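Local coordinates for protein MCG133388, isoform CRA_f (Mus musculus, PDB 4ZPO) that potentially mediates calcium-dependent cell adhesion through its cadherin repeats, of which this chain holds the first three, and may help establish and maintain specific neuronal connections in the brain, at residues S32-N42 with P76-E86. Numbering follows the deposited sequence.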
# COMPACT_ATOMS: atom_id res chain seq x y z
N SER A 32 -11.16 -39.41 -51.21
CA SER A 32 -11.87 -39.12 -52.45
C SER A 32 -12.43 -37.70 -52.49
O SER A 32 -12.41 -37.05 -53.53
CB SER A 32 -13.01 -40.13 -52.66
OG SER A 32 -12.51 -41.45 -52.74
N ARG A 33 -12.92 -37.23 -51.35
CA ARG A 33 -13.47 -35.89 -51.27
C ARG A 33 -12.45 -34.89 -50.72
O ARG A 33 -12.76 -33.72 -50.51
CB ARG A 33 -14.74 -35.88 -50.41
CG ARG A 33 -15.85 -36.78 -50.93
CD ARG A 33 -17.17 -36.47 -50.27
NE ARG A 33 -17.62 -35.11 -50.54
CZ ARG A 33 -18.76 -34.59 -50.10
NH1 ARG A 33 -19.58 -35.33 -49.36
NH2 ARG A 33 -19.08 -33.34 -50.39
N ARG A 34 -11.23 -35.38 -50.50
CA ARG A 34 -10.11 -34.54 -50.08
C ARG A 34 -10.42 -33.72 -48.83
O ARG A 34 -10.58 -32.50 -48.91
CB ARG A 34 -9.69 -33.61 -51.22
CG ARG A 34 -8.91 -34.31 -52.32
CD ARG A 34 -8.74 -33.39 -53.53
NE ARG A 34 -7.61 -33.79 -54.36
CZ ARG A 34 -7.32 -33.25 -55.54
NH1 ARG A 34 -8.09 -32.29 -56.03
NH2 ARG A 34 -6.26 -33.67 -56.22
N LEU A 35 -10.50 -34.39 -47.68
CA LEU A 35 -10.72 -33.71 -46.41
C LEU A 35 -9.55 -32.76 -46.15
O LEU A 35 -8.39 -33.12 -46.37
CB LEU A 35 -10.88 -34.72 -45.28
CG LEU A 35 -11.53 -34.20 -44.00
CD1 LEU A 35 -12.84 -33.49 -44.31
CD2 LEU A 35 -11.75 -35.34 -43.02
N ARG A 36 -9.86 -31.56 -45.68
CA ARG A 36 -8.88 -30.48 -45.70
C ARG A 36 -9.27 -29.30 -44.81
O ARG A 36 -10.45 -28.97 -44.71
CB ARG A 36 -8.68 -30.01 -47.14
CG ARG A 36 -7.64 -28.93 -47.36
CD ARG A 36 -8.03 -28.07 -48.54
NE ARG A 36 -8.70 -28.86 -49.58
CZ ARG A 36 -9.32 -28.34 -50.63
NH1 ARG A 36 -9.36 -27.02 -50.80
NH2 ARG A 36 -9.91 -29.13 -51.51
N LEU A 37 -8.28 -28.68 -44.18
CA LEU A 37 -8.50 -27.41 -43.49
C LEU A 37 -8.44 -26.28 -44.51
O LEU A 37 -7.74 -26.38 -45.51
CB LEU A 37 -7.46 -27.20 -42.38
CG LEU A 37 -7.68 -27.97 -41.08
CD1 LEU A 37 -6.55 -27.71 -40.10
CD2 LEU A 37 -9.02 -27.61 -40.47
N GLY A 38 -9.19 -25.22 -44.25
CA GLY A 38 -9.31 -24.10 -45.18
C GLY A 38 -8.00 -23.53 -45.68
O GLY A 38 -7.58 -23.80 -46.80
N SER A 39 -7.34 -22.74 -44.84
CA SER A 39 -6.08 -22.12 -45.21
C SER A 39 -4.94 -22.58 -44.31
O SER A 39 -5.14 -23.36 -43.38
CB SER A 39 -6.20 -20.59 -45.16
OG SER A 39 -6.56 -20.15 -43.87
N GLU A 40 -3.74 -22.09 -44.60
CA GLU A 40 -2.55 -22.44 -43.83
C GLU A 40 -2.65 -21.88 -42.41
O GLU A 40 -2.03 -22.40 -41.48
CB GLU A 40 -1.29 -21.91 -44.51
CG GLU A 40 -0.10 -22.85 -44.43
CD GLU A 40 -0.26 -24.07 -45.31
OE1 GLU A 40 -0.19 -23.93 -46.55
OE2 GLU A 40 -0.47 -25.18 -44.77
N GLU A 41 -3.44 -20.82 -42.25
CA GLU A 41 -3.64 -20.19 -40.95
C GLU A 41 -4.48 -21.07 -40.04
O GLU A 41 -4.27 -21.11 -38.83
CB GLU A 41 -4.30 -18.82 -41.13
CG GLU A 41 -4.60 -18.10 -39.82
CD GLU A 41 -3.35 -17.85 -39.00
OE1 GLU A 41 -2.32 -17.43 -39.58
OE2 GLU A 41 -3.38 -18.09 -37.77
N ASN A 42 -5.44 -21.78 -40.63
CA ASN A 42 -6.31 -22.68 -39.88
C ASN A 42 -5.53 -23.82 -39.22
O ASN A 42 -5.89 -24.28 -38.14
CB ASN A 42 -7.40 -23.25 -40.78
CG ASN A 42 -8.25 -22.17 -41.42
OD1 ASN A 42 -7.84 -21.54 -42.39
ND2 ASN A 42 -9.44 -21.96 -40.88
N PRO A 76 -12.70 -19.84 -35.15
CA PRO A 76 -13.32 -20.31 -36.39
C PRO A 76 -12.33 -20.98 -37.33
O PRO A 76 -11.31 -20.40 -37.69
CB PRO A 76 -13.88 -19.03 -37.01
CG PRO A 76 -12.92 -17.97 -36.56
CD PRO A 76 -12.39 -18.40 -35.20
N VAL A 77 -12.63 -22.21 -37.74
CA VAL A 77 -11.82 -22.90 -38.73
C VAL A 77 -12.68 -23.31 -39.92
O VAL A 77 -13.91 -23.41 -39.82
CB VAL A 77 -11.12 -24.15 -38.15
CG1 VAL A 77 -10.07 -23.73 -37.14
CG2 VAL A 77 -12.13 -25.09 -37.53
N GLN A 78 -12.03 -23.55 -41.05
CA GLN A 78 -12.72 -23.80 -42.31
C GLN A 78 -12.42 -25.20 -42.83
O GLN A 78 -11.27 -25.54 -43.09
CB GLN A 78 -12.31 -22.74 -43.34
CG GLN A 78 -13.16 -22.70 -44.60
CD GLN A 78 -12.85 -21.47 -45.44
OE1 GLN A 78 -13.15 -21.43 -46.63
NE2 GLN A 78 -12.24 -20.47 -44.82
N VAL A 79 -13.46 -26.02 -42.95
CA VAL A 79 -13.29 -27.39 -43.44
C VAL A 79 -13.80 -27.53 -44.86
O VAL A 79 -14.97 -27.27 -45.14
CB VAL A 79 -14.01 -28.40 -42.53
CG1 VAL A 79 -13.96 -29.80 -43.13
CG2 VAL A 79 -13.40 -28.40 -41.13
N VAL A 80 -12.92 -27.96 -45.76
CA VAL A 80 -13.25 -28.04 -47.18
C VAL A 80 -13.31 -29.48 -47.69
O VAL A 80 -12.38 -30.26 -47.48
CB VAL A 80 -12.23 -27.26 -48.03
CG1 VAL A 80 -12.60 -27.32 -49.51
CG2 VAL A 80 -12.14 -25.82 -47.56
N THR A 81 -14.42 -29.82 -48.35
CA THR A 81 -14.55 -31.11 -49.01
C THR A 81 -14.95 -30.88 -50.47
O THR A 81 -15.70 -29.96 -50.78
CB THR A 81 -15.60 -32.01 -48.33
OG1 THR A 81 -16.87 -31.35 -48.33
CG2 THR A 81 -15.19 -32.30 -46.90
N GLU A 82 -14.43 -31.72 -51.36
CA GLU A 82 -14.69 -31.56 -52.79
C GLU A 82 -15.69 -32.58 -53.32
O GLU A 82 -15.91 -33.63 -52.71
CB GLU A 82 -13.38 -31.67 -53.58
CG GLU A 82 -12.37 -30.58 -53.27
CD GLU A 82 -11.14 -30.67 -54.15
OE1 GLU A 82 -11.26 -31.17 -55.29
OE2 GLU A 82 -10.05 -30.25 -53.70
N HIS A 83 -16.27 -32.25 -54.47
CA HIS A 83 -17.20 -33.13 -55.19
C HIS A 83 -18.36 -33.62 -54.32
O HIS A 83 -18.37 -34.77 -53.87
CB HIS A 83 -16.45 -34.33 -55.76
CG HIS A 83 -15.21 -33.96 -56.51
ND1 HIS A 83 -13.94 -34.12 -55.97
CD2 HIS A 83 -15.03 -33.44 -57.74
CE1 HIS A 83 -13.04 -33.72 -56.84
NE2 HIS A 83 -13.67 -33.30 -57.93
N PRO A 84 -19.36 -32.75 -54.07
CA PRO A 84 -19.38 -31.36 -54.53
C PRO A 84 -18.62 -30.44 -53.58
O PRO A 84 -18.56 -30.72 -52.38
CB PRO A 84 -20.88 -31.01 -54.55
CG PRO A 84 -21.61 -32.24 -54.03
CD PRO A 84 -20.59 -33.09 -53.35
N LEU A 85 -18.05 -29.36 -54.11
CA LEU A 85 -17.28 -28.42 -53.31
C LEU A 85 -18.17 -27.73 -52.28
O LEU A 85 -18.86 -26.76 -52.59
CB LEU A 85 -16.60 -27.39 -54.21
CG LEU A 85 -15.53 -26.48 -53.59
CD1 LEU A 85 -14.40 -26.25 -54.59
CD2 LEU A 85 -16.12 -25.15 -53.14
N GLU A 86 -18.16 -28.25 -51.05
CA GLU A 86 -18.96 -27.68 -49.97
C GLU A 86 -18.08 -27.34 -48.77
O GLU A 86 -17.31 -28.17 -48.29
CB GLU A 86 -20.08 -28.64 -49.56
CG GLU A 86 -19.63 -30.07 -49.33
CD GLU A 86 -20.73 -30.95 -48.77
OE1 GLU A 86 -20.61 -32.19 -48.85
OE2 GLU A 86 -21.72 -30.40 -48.24
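R33 and E82 lock together just beyond the end of the pairing between the short edge strand 36-37 of the first cadherin repeat and the antiparallel strand 74-81, at the margin of a four-strand sheet in this Greek-key sandwich. The bond from E82 N to R33 O is nearly straight, 2.7 Å at 176°. Returning the grip, the R33 side chain wraps the turn that leads into strand 86-95. Its CB lies 3.4 Å from E82 O, and CG and CD follow the same carbonyl. A bend at chi3 (62°) turns NE toward E82 O, to which it donates over 3.1 Å, with the oxygen at the guanidinium edge. Beyond NE the flat guanidinium carries on to NH2, which forms a salt bridge with E86 OE1, the planes of the two groups 19° apart. A weak bond from NH2 to P84 O, just after the cis peptide, adds to this hold.

On the side of the sheet carrying R36 and V80, the E82 carboxylate is shared by two arginines. R36 NH2 pairs with OE2, its guanidinium almost perpendicular to the carboxylate, while V80 CG1 packs over one guanidinium face, 3.5 Å from NH1. R34, which ends helix 29-32 in a Schellman motif, contributes a weaker pairing through NH1 to OE1. The opposite side is apolar: L35 sets CD1 beside T81 CG2 and V79 CG1, and L48 extends this packing from strand 46-48. Farther along, the backbone bond from V80 N to R36 O measures 2.9 Å.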